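Local coordinates for protein dTDP-4-dehydrorhamnose 3-epimerase (PDB 2C0Z) that acts as a cupin-fold 3-epimerase on a dTDP-linked 4-keto-6-deoxy sugar in the biosynthesis of the antibiotic novobiocin, at residues R68-V73 with V93-R98. Numbering follows the deposited sequence.
Sequences RGIHFV and VVVDLR
I70 and F72 face V95 and L97 across two strands of one five-stranded antiparallel sheet that run the same way without pairing, since strand 126-132 lies between them and bonds to both; the CA atoms of I70 and V95 are 7.6 Å apart. No hydrogen bond links 68-73 to 93-98, and what joins them is apolar. I70 CG2, set anti to the backbone N (CG1 at chi1 -59°), rests 3.8 Å from V95 CG2, and the two side chains meet roughly at right angles. The ethyl arm of I70 follows, its CD1 lying 4.0 Å from V95 CG2. Further along, a single methyl, L97 CD1, makes the contact with F72: it sits 3.4 Å from F72 CD1, approaching the ring obliquely, and is also 4.4 Å from I70 CG2. A chi1 of 68° sets the F72 ring between its own backbone N and carbonyl carbon, where CG and CD1 meet this methyl. L97 already lies past the end of its strand, within an Asx turn in which D96 OD1 accepts hydrogen bonds from the backbone N and, at 2.8 Å, from NE of R98, these donors coming from opposite faces of the carboxylate. R98 NH2 meets D96 OD2 at 2.9 Å, completing a side-on salt bridge, while S101 and T103 also bond to OD2. Because successive residues of strand 67-73 face opposite ways, I70 and F72 contribute to a buried apolar layer while H71, the probable proton acceptor, is turned to the other side and bonds to D177.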
loop_
_atom_site.group_PDB
_atom_site.type_symbol
_atom_site.label_atom_id
_atom_site.label_comp_id
_atom_site.label_asym_id
_atom_site.label_seq_id
_atom_site.Cartn_x
_atom_site.Cartn_y
_atom_site.Cartn_z
ATOM N N ARG A 68 19.329 -4.546 0.982
ATOM C CA ARG A 68 18.630 -5.402 1.910
ATOM C C ARG A 68 18.231 -6.664 1.181
ATOM O O ARG A 68 17.829 -6.633 0.012
ATOM C CB ARG A 68 17.353 -4.749 2.422
ATOM C CG ARG A 68 17.566 -3.456 3.113
ATOM C CD ARG A 68 16.323 -2.973 3.819
ATOM N N GLY A 69 18.368 -7.783 1.858
ATOM C CA GLY A 69 17.997 -9.043 1.265
ATOM C C GLY A 69 19.133 -10.039 1.413
ATOM O O GLY A 69 20.102 -9.731 2.127
ATOM N N ILE A 70 19.074 -11.197 0.757
ATOM C CA ILE A 70 17.941 -11.728 -0.027
ATOM C C ILE A 70 17.080 -12.547 0.925
ATOM O O ILE A 70 17.543 -13.545 1.481
ATOM C CB ILE A 70 18.463 -12.624 -1.178
ATOM C CG1 ILE A 70 19.398 -11.849 -2.115
ATOM C CG2 ILE A 70 17.282 -13.283 -1.911
ATOM C CD1 ILE A 70 18.813 -10.595 -2.741
ATOM N N HIS A 71 15.851 -12.111 1.155
ATOM C CA HIS A 71 14.988 -12.715 2.179
ATOM C C HIS A 71 13.933 -13.596 1.554
ATOM O O HIS A 71 13.485 -13.335 0.465
ATOM C CB HIS A 71 14.359 -11.626 3.021
ATOM C CG HIS A 71 15.363 -10.782 3.746
ATOM N ND1 HIS A 71 15.060 -9.554 4.288
ATOM C CD2 HIS A 71 16.675 -10.999 3.998
ATOM C CE1 HIS A 71 16.156 -9.052 4.836
ATOM N NE2 HIS A 71 17.149 -9.904 4.671
ATOM N N PHE A 72 13.530 -14.633 2.272
ATOM C CA PHE A 72 12.486 -15.549 1.837
ATOM C C PHE A 72 11.842 -16.197 3.034
ATOM O O PHE A 72 12.351 -16.115 4.157
ATOM C CB PHE A 72 13.011 -16.630 0.876
ATOM C CG PHE A 72 13.942 -17.619 1.523
ATOM C CD1 PHE A 72 15.263 -17.292 1.748
ATOM C CD2 PHE A 72 13.481 -18.860 1.937
ATOM C CE1 PHE A 72 16.135 -18.174 2.333
ATOM C CE2 PHE A 72 14.360 -19.754 2.534
ATOM C CZ PHE A 72 15.697 -19.388 2.732
ATOM N N VAL A 73 10.723 -16.852 2.761
ATOM C CA VAL A 73 9.980 -17.603 3.766
ATOM C C VAL A 73 9.947 -19.089 3.391
ATOM O O VAL A 73 9.710 -19.467 2.237
ATOM C CB VAL A 73 8.552 -17.016 3.931
ATOM C CG1 VAL A 73 7.729 -17.889 4.838
ATOM C CG2 VAL A 73 8.623 -15.570 4.457
ATOM N N VAL A 93 15.184 -6.712 -6.686
ATOM C CA VAL A 93 15.730 -7.997 -7.174
ATOM C C VAL A 93 14.945 -9.163 -6.641
ATOM O O VAL A 93 14.676 -9.281 -5.423
ATOM C CB VAL A 93 17.218 -8.125 -6.791
ATOM C CG1 VAL A 93 17.814 -9.480 -7.162
ATOM C CG2 VAL A 93 18.000 -7.030 -7.454
ATOM N N VAL A 94 14.570 -10.043 -7.555
ATOM C CA VAL A 94 13.988 -11.329 -7.197
ATOM C C VAL A 94 15.007 -12.422 -7.511
ATOM O O VAL A 94 15.777 -12.340 -8.489
ATOM C CB VAL A 94 12.642 -11.610 -7.901
ATOM C CG1 VAL A 94 11.555 -10.653 -7.413
ATOM C CG2 VAL A 94 12.769 -11.492 -9.404
ATOM N N VAL A 95 15.015 -13.444 -6.669
ATOM C CA VAL A 95 16.004 -14.528 -6.773
ATOM C C VAL A 95 15.270 -15.838 -6.677
ATOM O O VAL A 95 14.499 -16.049 -5.742
ATOM C CB VAL A 95 17.023 -14.448 -5.653
ATOM C CG1 VAL A 95 18.071 -15.599 -5.797
ATOM C CG2 VAL A 95 17.667 -13.058 -5.648
ATOM N N ASP A 96 15.462 -16.714 -7.656
ATOM C CA ASP A 96 14.832 -18.022 -7.580
ATOM C C ASP A 96 15.610 -18.935 -6.673
ATOM O O ASP A 96 16.671 -19.400 -7.056
ATOM C CB ASP A 96 14.715 -18.627 -8.969
ATOM C CG ASP A 96 13.765 -19.791 -9.032
ATOM O OD1 ASP A 96 13.426 -20.387 -7.973
ATOM O OD2 ASP A 96 13.301 -20.165 -10.132
ATOM N N LEU A 97 15.060 -19.215 -5.483
ATOM C CA LEU A 97 15.731 -20.039 -4.469
ATOM C C LEU A 97 15.197 -21.472 -4.462
ATOM O O LEU A 97 15.527 -22.248 -3.561
ATOM C CB LEU A 97 15.554 -19.385 -3.094
ATOM C CG LEU A 97 16.218 -18.012 -2.948
ATOM C CD1 LEU A 97 15.844 -17.436 -1.582
ATOM C CD2 LEU A 97 17.717 -18.097 -3.119
ATOM N N ARG A 98 14.368 -21.819 -5.447
ATOM C CA ARG A 98 13.653 -23.098 -5.452
ATOM C C ARG A 98 14.528 -24.174 -6.096
ATOM O O ARG A 98 14.711 -24.209 -7.311
ATOM C CB ARG A 98 12.354 -22.974 -6.200
ATOM C CG ARG A 98 11.441 -21.884 -5.634
ATOM C CD ARG A 98 10.264 -21.591 -6.490
ATOM N NE ARG A 98 10.683 -21.056 -7.785
ATOM C CZ ARG A 98 9.859 -20.628 -8.750
ATOM N NH1 ARG A 98 8.538 -20.645 -8.605
ATOM N NH2 ARG A 98 10.369 -20.152 -9.870
#